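Aldo-keto reductase family 1 member C1 (Caenorhabditis elegans, PDB 1QWK) probably acts as an NADPH-dependent aldose reductase of the aldo-keto reductase family. Local coordinates at residues W24-A29 / K263-N268; L76-K81 / Y107-L112; Y201-S206 / V248-A253. All coordinates share one frame; numbering follows the deposited sequence.

Contact 1 (W24-A29 / K263-N268)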
ATOM      1  N   TRP A  24      -4.808   4.356   5.095  1.00 26.82           N
ATOM      2  CA  TRP A  24      -5.699   3.417   5.778  1.00 30.83           C
ATOM      3  C   TRP A  24      -5.911   3.689   7.272  1.00 32.79           C
ATOM      4  O   TRP A  24      -6.846   3.162   7.876  1.00 33.52           O
ATOM      5  CB  TRP A  24      -5.218   1.974   5.577  1.00 32.53           C
ATOM      6  CG  TRP A  24      -3.919   1.629   6.237  1.00 35.28           C
ATOM      7  CD1 TRP A  24      -2.667   2.001   5.839  1.00 36.45           C
ATOM      8  CD2 TRP A  24      -3.747   0.815   7.402  1.00 36.25           C
ATOM      9  NE1 TRP A  24      -1.723   1.463   6.687  1.00 37.17           N
ATOM     10  CE2 TRP A  24      -2.361   0.730   7.654  1.00 36.87           C
ATOM     11  CE3 TRP A  24      -4.634   0.145   8.257  1.00 36.66           C
ATOM     12  CZ2 TRP A  24      -1.838   0.003   8.729  1.00 37.55           C
ATOM     13  CZ3 TRP A  24      -4.113  -0.578   9.327  1.00 35.84           C
ATOM     14  CH2 TRP A  24      -2.727  -0.643   9.551  1.00 36.21           C
ATOM     15  N   GLN A  25      -5.051   4.515   7.861  1.00 34.22           N
ATOM     16  CA  GLN A  25      -5.151   4.858   9.279  1.00 36.18           C
ATOM     17  C   GLN A  25      -5.470   6.336   9.476  1.00 37.66           C
ATOM     18  O   GLN A  25      -5.072   6.932  10.477  1.00 40.28           O
ATOM     19  CB  GLN A  25      -3.835   4.542   9.992  1.00 37.74           C
ATOM     20  CG  GLN A  25      -3.683   3.103  10.444  1.00 39.08           C
ATOM     21  CD  GLN A  25      -4.612   2.765  11.594  1.00 39.59           C
ATOM     22  OE1 GLN A  25      -4.648   3.474  12.600  1.00 39.25           O
ATOM     23  NE2 GLN A  25      -5.364   1.680  11.453  1.00 41.07           N
ATOM     24  N   SER A  26      -6.186   6.928   8.524  1.00 35.79           N
ATOM     25  CA  SER A  26      -6.524   8.345   8.608  1.00 35.33           C
ATOM     26  C   SER A  26      -8.008   8.626   8.427  1.00 34.17           C
ATOM     27  O   SER A  26      -8.630   8.153   7.476  1.00 34.96           O
ATOM     28  CB  SER A  26      -5.741   9.132   7.553  1.00 35.30           C
ATOM     29  OG  SER A  26      -4.344   8.951   7.706  1.00 37.33           O
ATOM     30  N   SER A  27      -8.573   9.400   9.346  1.00 33.05           N
ATOM     31  CA  SER A  27      -9.981   9.771   9.271  1.00 31.85           C
ATOM     32  C   SER A  27     -10.076  10.929   8.276  1.00 32.46           C
ATOM     33  O   SER A  27      -9.063  11.535   7.928  1.00 30.86           O
ATOM     34  CB  SER A  27     -10.473  10.235  10.638  1.00 32.23           C
ATOM     35  OG  SER A  27      -9.792  11.413  11.032  1.00 33.49           O
ATOM     36  N   PRO A  28     -11.291  11.250   7.808  1.00 32.69           N
ATOM     37  CA  PRO A  28     -11.470  12.348   6.852  1.00 33.57           C
ATOM     38  C   PRO A  28     -10.809  13.661   7.283  1.00 34.20           C
ATOM     39  O   PRO A  28     -10.221  14.370   6.465  1.00 35.37           O
ATOM     40  CB  PRO A  28     -12.988  12.463   6.752  1.00 33.96           C
ATOM     41  CG  PRO A  28     -13.425  11.037   6.895  1.00 33.41           C
ATOM     42  CD  PRO A  28     -12.569  10.558   8.054  1.00 33.78           C
ATOM     43  N   ALA A  29     -10.897  13.982   8.569  1.00 33.99           N
ATOM     44  CA  ALA A  29     -10.309  15.218   9.080  1.00 32.48           C
ATOM     45  C   ALA A  29      -8.781  15.151   9.136  1.00 32.34           C
ATOM     46  O   ALA A  29      -8.094  16.100   8.755  1.00 32.18           O
ATOM     47  CB  ALA A  29     -10.869  15.524  10.463  1.00 33.15           C
ATOM     48  N   LYS A 263       2.271   4.500   6.828  1.00 31.23           N
ATOM     49  CA  LYS A 263       0.961   4.944   7.327  1.00 33.50           C
ATOM     50  C   LYS A 263       0.951   6.157   8.258  1.00 34.96           C
ATOM     51  O   LYS A 263      -0.115   6.700   8.561  1.00 35.33           O
ATOM     52  CB  LYS A 263       0.257   3.788   8.052  1.00 34.78           C
ATOM     53  CG  LYS A 263       0.944   3.357   9.351  1.00 36.52           C
ATOM     54  CD  LYS A 263       0.125   2.332  10.127  1.00 37.81           C
ATOM     55  CE  LYS A 263       0.826   1.900  11.409  1.00 40.02           C
ATOM     56  NZ  LYS A 263       0.014   0.928  12.205  1.00 40.99           N
ATOM     57  N   SER A 264       2.123   6.569   8.722  1.00 36.34           N
ATOM     58  CA  SER A 264       2.231   7.711   9.626  1.00 38.52           C
ATOM     59  C   SER A 264       1.300   8.856   9.227  1.00 39.21           C
ATOM     60  O   SER A 264       1.166   9.173   8.045  1.00 41.35           O
ATOM     61  CB  SER A 264       3.676   8.208   9.659  1.00 38.15           C
ATOM     62  OG  SER A 264       4.552   7.178  10.089  1.00 39.08           O
ATOM     63  N   ILE A 265       0.650   9.468  10.216  1.00 40.55           N
ATOM     64  CA  ILE A 265      -0.263  10.580   9.963  1.00 39.59           C
ATOM     65  C   ILE A 265       0.215  11.850  10.665  1.00 39.16           C
ATOM     66  O   ILE A 265      -0.265  12.947  10.381  1.00 39.92           O
ATOM     67  CB  ILE A 265      -1.689  10.266  10.456  1.00 40.80           C
ATOM     68  CG1 ILE A 265      -1.694  10.097  11.976  1.00 41.31           C
ATOM     69  CG2 ILE A 265      -2.201   9.001   9.790  1.00 40.89           C
ATOM     70  CD1 ILE A 265      -3.079   9.902  12.563  1.00 42.45           C
ATOM     71  N   GLN A 266       1.155  11.691  11.589  1.00 36.85           N
ATOM     72  CA  GLN A 266       1.708  12.820  12.324  1.00 36.32           C
ATOM     73  C   GLN A 266       2.678  13.582  11.429  1.00 34.45           C
ATOM     74  O   GLN A 266       3.496  12.978  10.736  1.00 31.90           O
ATOM     75  CB  GLN A 266       2.428  12.320  13.574  1.00 38.52           C
ATOM     76  CG  GLN A 266       1.506  11.685  14.598  1.00 42.98           C
ATOM     77  CD  GLN A 266       2.261  10.919  15.667  1.00 46.37           C
ATOM     78  OE1 GLN A 266       2.766   9.819  15.420  1.00 47.57           O
ATOM     79  NE2 GLN A 266       2.357  11.503  16.859  1.00 47.91           N
ATOM     80  N   GLU A 267       2.582  14.909  11.451  1.00 33.47           N
ATOM     81  CA  GLU A 267       3.433  15.772  10.634  1.00 33.12           C
ATOM     82  C   GLU A 267       4.919  15.430  10.685  1.00 32.14           C
ATOM     83  O   GLU A 267       5.571  15.319   9.644  1.00 29.70           O
ATOM     84  CB  GLU A 267       3.234  17.236  11.041  1.00 35.36           C
ATOM     85  CG  GLU A 267       4.134  18.219  10.303  1.00 40.01           C
ATOM     86  CD  GLU A 267       3.818  19.670  10.637  1.00 42.71           C
ATOM     87  OE1 GLU A 267       3.803  20.018  11.837  1.00 43.52           O
ATOM     88  OE2 GLU A 267       3.589  20.460   9.697  1.00 44.67           O
ATOM     89  N   ASN A 268       5.459  15.268  11.886  1.00 30.92           N
ATOM     90  CA  ASN A 268       6.877  14.955  12.029  1.00 31.59           C
ATOM     91  C   ASN A 268       7.244  13.585  11.479  1.00 29.92           C
ATOM     92  O   ASN A 268       8.330  13.407  10.929  1.00 29.87           O
ATOM     93  CB  ASN A 268       7.304  15.052  13.494  1.00 35.40           C
ATOM     94  CG  ASN A 268       7.283  16.476  14.006  1.00 39.15           C
ATOM     95  OD1 ASN A 268       7.893  17.367  13.412  1.00 41.98           O
ATOM     96  ND2 ASN A 268       6.582  16.699  15.112  1.00 40.50           N
TER
HETATM   97  O   HOH W   1      -3.089   6.483   7.595  1.00 36.10           O
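W24, Q25 and S26 meet K263 and I265 in a surface contact between two loops, one leaving strand 21-22 and the other leaving strand 259-261. Chi1 of K263 (67°) puts CG between the backbone N and the carbonyl carbon, and the extended chain beyond it runs obliquely past the indole: CB lies 3.3 Å from W24 NE1 and CD 3.4 Å from W24 CZ2. A lysine suits this place because its long aliphatic chain can lie along the indole of a partly exposed residue. Chi1 of Q25 (-84°) sets CG beside the backbone N and over the middle of one face of the W24 ring, and the same CG flanks K263 CD at 3.9 Å. In the TIM barrel of this family these are the loops after the first and eighth strands, at the C-terminal rim where aldo-keto reductases bind nicotinamide cofactor and substrate. W24 also touches Y52, the predicted proton donor, and meets F299 with the ring planes nearly perpendicular. An alanine here is likely to leave Q25 CG without the ring face beneath it and the K263 methylenes without the indole beside them, and to open a gap beside Y52. Further along, I265 CG2 packs tightly on S26 OG at 3.0 Å. One water joins the two loops: it accepts from Q25 N (2.8 Å), donates to K263 O (3.1 Å) and is also hydrogen-bonded to S26 OG.

Contact 2 (L76-K81 / Y107-L112)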
ATOM      1  N   LEU A  76       0.688  14.317  -9.580  1.00 23.09           N
ATOM      2  CA  LEU A  76       0.252  13.441  -8.500  1.00 21.65           C
ATOM      3  C   LEU A  76      -0.183  12.072  -9.003  1.00 21.42           C
ATOM      4  O   LEU A  76      -0.798  11.954 -10.061  1.00 22.44           O
ATOM      5  CB  LEU A  76      -0.904  14.081  -7.731  1.00 22.21           C
ATOM      6  CG  LEU A  76      -0.606  15.330  -6.903  1.00 23.58           C
ATOM      7  CD1 LEU A  76      -1.903  15.837  -6.276  1.00 25.99           C
ATOM      8  CD2 LEU A  76       0.412  15.012  -5.816  1.00 24.88           C
ATOM      9  N   PHE A  77       0.154  11.042  -8.235  1.00 19.65           N
ATOM     10  CA  PHE A  77      -0.208   9.671  -8.564  1.00 17.69           C
ATOM     11  C   PHE A  77      -1.222   9.252  -7.507  1.00 17.15           C
ATOM     12  O   PHE A  77      -0.895   9.168  -6.320  1.00 15.40           O
ATOM     13  CB  PHE A  77       1.026   8.759  -8.499  1.00 16.68           C
ATOM     14  CG  PHE A  77       0.810   7.391  -9.098  1.00 16.86           C
ATOM     15  CD1 PHE A  77       1.304   7.087 -10.368  1.00 17.03           C
ATOM     16  CD2 PHE A  77       0.099   6.414  -8.401  1.00 17.05           C
ATOM     17  CE1 PHE A  77       1.104   5.828 -10.935  1.00 16.55           C
ATOM     18  CE2 PHE A  77      -0.110   5.153  -8.953  1.00 16.98           C
ATOM     19  CZ  PHE A  77       0.389   4.856 -10.229  1.00 17.05           C
ATOM     20  N   ILE A  78      -2.457   9.006  -7.935  1.00 17.03           N
ATOM     21  CA  ILE A  78      -3.524   8.613  -7.016  1.00 18.10           C
ATOM     22  C   ILE A  78      -3.912   7.148  -7.205  1.00 17.24           C
ATOM     23  O   ILE A  78      -4.245   6.724  -8.311  1.00 18.19           O
ATOM     24  CB  ILE A  78      -4.792   9.479  -7.230  1.00 19.12           C
ATOM     25  CG1 ILE A  78      -4.439  10.969  -7.110  1.00 19.68           C
ATOM     26  CG2 ILE A  78      -5.878   9.074  -6.235  1.00 20.57           C
ATOM     27  CD1 ILE A  78      -3.791  11.362  -5.799  1.00 21.38           C
ATOM     28  N   THR A  79      -3.865   6.388  -6.115  1.00 16.94           N
ATOM     29  CA  THR A  79      -4.220   4.971  -6.125  1.00 17.10           C
ATOM     30  C   THR A  79      -5.452   4.737  -5.263  1.00 15.79           C
ATOM     31  O   THR A  79      -5.531   5.261  -4.161  1.00 16.80           O
ATOM     32  CB  THR A  79      -3.107   4.089  -5.492  1.00 17.42           C
ATOM     33  OG1 THR A  79      -1.907   4.200  -6.253  1.00 17.68           O
ATOM     34  CG2 THR A  79      -3.549   2.619  -5.430  1.00 18.35           C
ATOM     35  N   THR A  80      -6.422   3.982  -5.764  1.00 15.85           N
ATOM     36  CA  THR A  80      -7.556   3.644  -4.931  1.00 17.07           C
ATOM     37  C   THR A  80      -7.873   2.177  -5.171  1.00 16.23           C
ATOM     38  O   THR A  80      -7.333   1.559  -6.097  1.00 15.35           O
ATOM     39  CB  THR A  80      -8.801   4.541  -5.158  1.00 18.24           C
ATOM     40  OG1 THR A  80      -9.705   4.347  -4.061  1.00 19.68           O
ATOM     41  CG2 THR A  80      -9.513   4.194  -6.451  1.00 19.97           C
ATOM     42  N   LYS A  81      -8.733   1.614  -4.330  1.00 17.30           N
ATOM     43  CA  LYS A  81      -9.048   0.196  -4.421  1.00 17.62           C
ATOM     44  C   LYS A  81     -10.524  -0.132  -4.292  1.00 17.48           C
ATOM     45  O   LYS A  81     -11.249   0.499  -3.516  1.00 18.40           O
ATOM     46  CB  LYS A  81      -8.280  -0.553  -3.328  1.00 17.57           C
ATOM     47  CG  LYS A  81      -6.858  -0.066  -3.098  1.00 18.76           C
ATOM     48  CD  LYS A  81      -6.163  -0.907  -2.034  1.00 21.19           C
ATOM     49  CE  LYS A  81      -4.911  -0.217  -1.510  1.00 21.65           C
ATOM     50  NZ  LYS A  81      -5.268   1.004  -0.714  1.00 21.80           N
ATOM     51  N   TYR A 107      -9.924  10.462 -13.599  1.00 21.93           N
ATOM     52  CA  TYR A 107      -9.320   9.132 -13.662  1.00 20.97           C
ATOM     53  C   TYR A 107      -8.360   8.947 -12.493  1.00 20.04           C
ATOM     54  O   TYR A 107      -7.947   9.921 -11.863  1.00 19.51           O
ATOM     55  CB  TYR A 107      -8.541   8.979 -14.973  1.00 22.97           C
ATOM     56  CG  TYR A 107      -7.342   9.899 -15.086  1.00 24.23           C
ATOM     57  CD1 TYR A 107      -6.115   9.558 -14.507  1.00 23.55           C
ATOM     58  CD2 TYR A 107      -7.442  11.128 -15.745  1.00 27.59           C
ATOM     59  CE1 TYR A 107      -5.018  10.420 -14.580  1.00 26.13           C
ATOM     60  CE2 TYR A 107      -6.352  11.998 -15.822  1.00 28.48           C
ATOM     61  CZ  TYR A 107      -5.146  11.638 -15.239  1.00 27.70           C
ATOM     62  OH  TYR A 107      -4.066  12.493 -15.305  1.00 31.68           O
ATOM     63  N   VAL A 108      -8.022   7.699 -12.189  1.00 18.94           N
ATOM     64  CA  VAL A 108      -7.054   7.426 -11.134  1.00 17.06           C
ATOM     65  C   VAL A 108      -5.842   6.824 -11.832  1.00 16.34           C
ATOM     66  O   VAL A 108      -5.961   6.246 -12.912  1.00 16.96           O
ATOM     67  CB  VAL A 108      -7.582   6.430 -10.059  1.00 17.87           C
ATOM     68  CG1 VAL A 108      -8.671   7.100  -9.223  1.00 19.10           C
ATOM     69  CG2 VAL A 108      -8.102   5.161 -10.711  1.00 19.89           C
ATOM     70  N   ASP A 109      -4.676   6.973 -11.226  1.00 16.90           N
ATOM     71  CA  ASP A 109      -3.463   6.453 -11.825  1.00 16.33           C
ATOM     72  C   ASP A 109      -3.358   4.941 -11.680  1.00 17.62           C
ATOM     73  O   ASP A 109      -2.853   4.260 -12.575  1.00 16.81           O
ATOM     74  CB  ASP A 109      -2.266   7.176 -11.211  1.00 17.79           C
ATOM     75  CG  ASP A 109      -2.307   8.677 -11.489  1.00 19.46           C
ATOM     76  OD1 ASP A 109      -1.817   9.104 -12.559  1.00 22.39           O
ATOM     77  OD2 ASP A 109      -2.864   9.424 -10.654  1.00 18.97           O
ATOM     78  N   LEU A 110      -3.867   4.414 -10.572  1.00 17.95           N
ATOM     79  CA  LEU A 110      -3.831   2.974 -10.328  1.00 16.86           C
ATOM     80  C   LEU A 110      -5.094   2.543  -9.589  1.00 15.82           C
ATOM     81  O   LEU A 110      -5.492   3.174  -8.609  1.00 15.94           O
ATOM     82  CB  LEU A 110      -2.584   2.614  -9.502  1.00 17.09           C
ATOM     83  CG  LEU A 110      -2.408   1.145  -9.071  1.00 15.60           C
ATOM     84  CD1 LEU A 110      -2.313   0.242 -10.288  1.00 17.16           C
ATOM     85  CD2 LEU A 110      -1.148   1.013  -8.210  1.00 15.15           C
ATOM     86  N   TYR A 111      -5.731   1.478 -10.072  1.00 15.05           N
ATOM     87  CA  TYR A 111      -6.946   0.955  -9.452  1.00 15.42           C
ATOM     88  C   TYR A 111      -6.718  -0.513  -9.126  1.00 14.88           C
ATOM     89  O   TYR A 111      -6.412  -1.305 -10.018  1.00 16.56           O
ATOM     90  CB  TYR A 111      -8.137   1.099 -10.400  1.00 15.73           C
ATOM     91  CG  TYR A 111      -9.473   0.841  -9.750  1.00 17.88           C
ATOM     92  CD1 TYR A 111      -9.811   1.454  -8.539  1.00 19.20           C
ATOM     93  CD2 TYR A 111     -10.426   0.037 -10.369  1.00 20.27           C
ATOM     94  CE1 TYR A 111     -11.068   1.277  -7.969  1.00 19.76           C
ATOM     95  CE2 TYR A 111     -11.685  -0.144  -9.806  1.00 20.40           C
ATOM     96  CZ  TYR A 111     -12.001   0.478  -8.613  1.00 20.54           C
ATOM     97  OH  TYR A 111     -13.259   0.323  -8.079  1.00 22.91           O
ATOM     98  N   LEU A 112      -6.876  -0.871  -7.855  1.00 14.97           N
ATOM     99  CA  LEU A 112      -6.627  -2.241  -7.400  1.00 16.01           C
ATOM    100  C   LEU A 112      -7.824  -2.974  -6.827  1.00 15.40           C
ATOM    101  O   LEU A 112      -8.735  -2.356  -6.283  1.00 16.26           O
ATOM    102  CB  LEU A 112      -5.555  -2.229  -6.302  1.00 16.11           C
ATOM    103  CG  LEU A 112      -4.269  -1.422  -6.500  1.00 15.10           C
ATOM    104  CD1 LEU A 112      -3.447  -1.472  -5.225  1.00 18.37           C
ATOM    105  CD2 LEU A 112      -3.492  -1.972  -7.681  1.00 15.28           C
TER
HETATM  106  O   HOH W   2      -1.004  11.575 -12.968  1.00 33.79           O
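The third and fourth strands of the barrel pair here in parallel, as the two strands of a beta-alpha-beta unit linked by helix 92-103, with T79 beside L110, T80 beside Y111 and K81 beside L112. The ladder runs from T80 N to L110 O (3.1 Å) and from L112 N to T80 O (3.0 Å). At its start I78 O accepts twice, from L110 N and from D109 N. The D109 carboxylate then extends the pairing beyond the strand: OD2 takes I78 N at 2.8 Å in a nearly straight bond (172°), met on its anti side and 34° out of the carboxylate plane. An aspartate is short enough to act as a stand-in carbonyl, and its charge is matched by a salt bridge to R73. D109 CB sits over the centre of the F77 ring, 3.4 Å from the centroid, a CH-pi contact. Along this pair of TIM-barrel strands the residues alternate between the barrel interior, taken by T79, L110, K81 and L112, and the helix side, taken by T80 and Y111. L110 and L112 reach strand 173-177. V108 and Y111 pack on helix 92-103, and T80 CG2 meets the Y111 ring at its edge, 3.5 Å from CD1; T80 OG1 bonds E55. K81 lies alongside L112, its CG 4.1 Å from L112 CB, and then bends at chi4 (69°). Its NZ forms a salt bridge with D47 and a weak hydrogen bond with Y52, consistent with its predicted part in lowering the pKa of that tyrosine.

Contact 3 (Y201-S206 / V248-A253)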
ATOM      1  N   TYR A 201       2.834  -2.560   2.090  1.00 16.99           N
ATOM      2  CA  TYR A 201       2.084  -1.782   3.072  1.00 16.62           C
ATOM      3  C   TYR A 201       2.549  -2.335   4.415  1.00 18.14           C
ATOM      4  O   TYR A 201       3.148  -3.415   4.455  1.00 17.42           O
ATOM      5  CB  TYR A 201       0.556  -1.863   2.884  1.00 18.00           C
ATOM      6  CG  TYR A 201      -0.158  -3.177   3.124  1.00 16.25           C
ATOM      7  CD1 TYR A 201      -0.314  -3.703   4.411  1.00 17.37           C
ATOM      8  CD2 TYR A 201      -0.789  -3.832   2.069  1.00 16.47           C
ATOM      9  CE1 TYR A 201      -1.094  -4.847   4.637  1.00 16.06           C
ATOM     10  CE2 TYR A 201      -1.566  -4.968   2.283  1.00 17.02           C
ATOM     11  CZ  TYR A 201      -1.717  -5.469   3.561  1.00 16.50           C
ATOM     12  OH  TYR A 201      -2.501  -6.587   3.759  1.00 15.87           O
ATOM     13  N   ALA A 202       2.314  -1.592   5.494  1.00 16.84           N
ATOM     14  CA  ALA A 202       2.760  -1.986   6.833  1.00 17.36           C
ATOM     15  C   ALA A 202       4.281  -2.140   6.814  1.00 18.48           C
ATOM     16  O   ALA A 202       4.849  -3.012   7.474  1.00 17.24           O
ATOM     17  CB  ALA A 202       2.100  -3.299   7.258  1.00 17.87           C
ATOM     18  N   THR A 203       4.936  -1.269   6.053  1.00 16.27           N
ATOM     19  CA  THR A 203       6.385  -1.303   5.891  1.00 17.46           C
ATOM     20  C   THR A 203       7.162  -1.151   7.194  1.00 18.58           C
ATOM     21  O   THR A 203       8.267  -1.680   7.326  1.00 18.66           O
ATOM     22  CB  THR A 203       6.826  -0.203   4.908  1.00 17.80           C
ATOM     23  OG1 THR A 203       5.872  -0.113   3.834  1.00 17.49           O
ATOM     24  CG2 THR A 203       8.193  -0.522   4.326  1.00 17.68           C
ATOM     25  N   LEU A 204       6.586  -0.433   8.156  1.00 17.89           N
ATOM     26  CA  LEU A 204       7.252  -0.217   9.442  1.00 21.29           C
ATOM     27  C   LEU A 204       7.013  -1.320  10.461  1.00 23.13           C
ATOM     28  O   LEU A 204       7.448  -1.213  11.608  1.00 25.81           O
ATOM     29  CB  LEU A 204       6.836   1.131  10.028  1.00 22.14           C
ATOM     30  CG  LEU A 204       7.247   2.336   9.174  1.00 24.10           C
ATOM     31  CD1 LEU A 204       6.750   3.608   9.834  1.00 27.21           C
ATOM     32  CD2 LEU A 204       8.769   2.369   9.009  1.00 25.83           C
ATOM     33  N   GLY A 205       6.313  -2.371  10.042  1.00 22.87           N
ATOM     34  CA  GLY A 205       6.051  -3.498  10.923  1.00 22.41           C
ATOM     35  C   GLY A 205       5.105  -3.274  12.089  1.00 21.49           C
ATOM     36  O   GLY A 205       4.236  -2.405  12.050  1.00 21.23           O
ATOM     37  N   SER A 206       5.282  -4.073  13.136  1.00 21.08           N
ATOM     38  CA  SER A 206       4.440  -3.989  14.322  1.00 22.55           C
ATOM     39  C   SER A 206       4.887  -2.881  15.274  1.00 20.93           C
ATOM     40  O   SER A 206       5.997  -2.362  15.158  1.00 20.99           O
ATOM     41  CB  SER A 206       4.434  -5.341  15.046  1.00 23.43           C
ATOM     42  OG  SER A 206       5.754  -5.774  15.323  1.00 26.39           O
ATOM     43  N   VAL A 248      15.480   3.082   8.189  1.00 17.88           N
ATOM     44  CA  VAL A 248      16.197   1.888   7.762  1.00 18.40           C
ATOM     45  C   VAL A 248      15.200   0.837   7.249  1.00 17.56           C
ATOM     46  O   VAL A 248      15.444   0.192   6.229  1.00 17.19           O
ATOM     47  CB  VAL A 248      17.041   1.300   8.919  1.00 18.22           C
ATOM     48  CG1 VAL A 248      17.614  -0.054   8.518  1.00 18.90           C
ATOM     49  CG2 VAL A 248      18.180   2.257   9.264  1.00 19.52           C
ATOM     50  N   LEU A 249      14.078   0.665   7.946  1.00 17.39           N
ATOM     51  CA  LEU A 249      13.068  -0.304   7.512  1.00 17.65           C
ATOM     52  C   LEU A 249      12.466   0.084   6.161  1.00 18.78           C
ATOM     53  O   LEU A 249      12.177  -0.776   5.327  1.00 18.53           O
ATOM     54  CB  LEU A 249      11.951  -0.419   8.553  1.00 16.77           C
ATOM     55  CG  LEU A 249      12.335  -1.099   9.870  1.00 18.09           C
ATOM     56  CD1 LEU A 249      11.124  -1.120  10.787  1.00 19.98           C
ATOM     57  CD2 LEU A 249      12.829  -2.520   9.603  1.00 19.35           C
ATOM     58  N   LEU A 250      12.271   1.381   5.945  1.00 17.82           N
ATOM     59  CA  LEU A 250      11.719   1.846   4.679  1.00 17.70           C
ATOM     60  C   LEU A 250      12.734   1.638   3.558  1.00 17.51           C
ATOM     61  O   LEU A 250      12.376   1.181   2.470  1.00 16.86           O
ATOM     62  CB  LEU A 250      11.333   3.327   4.773  1.00 18.48           C
ATOM     63  CG  LEU A 250      10.239   3.639   5.801  1.00 18.18           C
ATOM     64  CD1 LEU A 250       9.957   5.136   5.823  1.00 20.02           C
ATOM     65  CD2 LEU A 250       8.970   2.859   5.457  1.00 20.74           C
ATOM     66  N   ARG A 251      13.999   1.956   3.826  1.00 17.15           N
ATOM     67  CA  ARG A 251      15.045   1.791   2.821  1.00 17.79           C
ATOM     68  C   ARG A 251      15.212   0.309   2.498  1.00 18.37           C
ATOM     69  O   ARG A 251      15.512  -0.058   1.364  1.00 18.04           O
ATOM     70  CB  ARG A 251      16.377   2.375   3.314  1.00 18.57           C
ATOM     71  CG  ARG A 251      17.429   2.492   2.219  1.00 17.73           C
ATOM     72  CD  ARG A 251      17.053   3.560   1.192  1.00 18.29           C
ATOM     73  NE  ARG A 251      17.436   3.164  -0.158  1.00 19.16           N
ATOM     74  CZ  ARG A 251      17.276   3.915  -1.245  1.00 18.73           C
ATOM     75  NH1 ARG A 251      16.738   5.122  -1.155  1.00 20.86           N
ATOM     76  NH2 ARG A 251      17.637   3.446  -2.433  1.00 21.69           N
ATOM     77  N   TYR A 252      15.010  -0.540   3.501  1.00 17.53           N
ATOM     78  CA  TYR A 252      15.115  -1.981   3.300  1.00 18.26           C
ATOM     79  C   TYR A 252      14.135  -2.400   2.205  1.00 18.30           C
ATOM     80  O   TYR A 252      14.510  -3.068   1.241  1.00 17.64           O
ATOM     81  CB  TYR A 252      14.775  -2.719   4.596  1.00 18.27           C
ATOM     82  CG  TYR A 252      14.484  -4.190   4.389  1.00 18.84           C
ATOM     83  CD1 TYR A 252      15.515  -5.105   4.182  1.00 19.67           C
ATOM     84  CD2 TYR A 252      13.166  -4.659   4.361  1.00 19.73           C
ATOM     85  CE1 TYR A 252      15.242  -6.452   3.951  1.00 18.98           C
ATOM     86  CE2 TYR A 252      12.882  -6.002   4.129  1.00 20.03           C
ATOM     87  CZ  TYR A 252      13.924  -6.891   3.925  1.00 20.32           C
ATOM     88  OH  TYR A 252      13.645  -8.217   3.689  1.00 20.48           O
ATOM     89  N   ALA A 253      12.875  -2.005   2.359  1.00 17.12           N
ATOM     90  CA  ALA A 253      11.855  -2.354   1.376  1.00 17.09           C
ATOM     91  C   ALA A 253      12.163  -1.757   0.003  1.00 17.34           C
ATOM     92  O   ALA A 253      11.973  -2.408  -1.022  1.00 17.95           O
ATOM     93  CB  ALA A 253      10.483  -1.888   1.856  1.00 18.03           C
TER
HETATM   94  O   HOH W   3      10.535  -3.163   6.398  1.00 18.61           O
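T203 and L204, in the loop after strand 197-201, press their side chains onto L249, L250 and A253 of helix 245-255. L250 CD2 is the central methyl. It touches T203 CG2 and L204 CD2, each at 3.6 Å, so it is held between neighbouring residues of the loop. Chi1 of L250 (-62°) sets CG beside the backbone N, and with CD1 anti to CA (chi2 179°) the other branch, CD2, is the one turned to the loop; the side chain crosses that of T203 at about a right angle and that of L204 obliquely. T203 divides its branches by polarity. With chi1 at -39°, OG1 lies beside the backbone N and hydrogen-bonds S200 OG, while CG2, anti to N, faces the helix. That methyl also meets A253 CB at 3.6 Å; A253 follows L250 by about one turn, and its small side chain lets the threonine come close. In the barrel the helix leads into the eighth strand, and T203, L250 and A253 all touch I260 there, so loop, helix and strand share one apolar patch away from the annotated sites. The loop is shaped by a type I turn from A202 to G205, closed by G205 N to A202 O (3.0 Å). T203 and L204 occupy its two central positions, which brings both side chains to the helix, and G205 suits its place because its phi is positive. L204 O is met by L249 CD1 at 3.8 Å, and L249 packs in addition on L229 and V234. Beside these apolar groups a water donates to T203 O (2.9 Å) and to L249 O (3.1 Å). L249 O therefore serves both the water and the helix bond from A253 N.

All three contacts belong to one eight-stranded TIM barrel. Contact 1 joins the loops after its first and last strands, so contacts 2 and 3 are both nested within the chain it closes, and contact 2 ends before contact 3 begins. Contacts 2 and 3 lie on opposite sides of the chain's centre, their own centres about 22 Å apart. Contact 1 is about 17 Å from contact 3, centre to centre, and touches it where S264 OG packs on L204 CD1 at 4.2 Å. Its centre lies about 19 Å from that of contact 2, but W24 and K81 both approach Y52, so first-strand loop and third strand converge on the predicted catalytic centre.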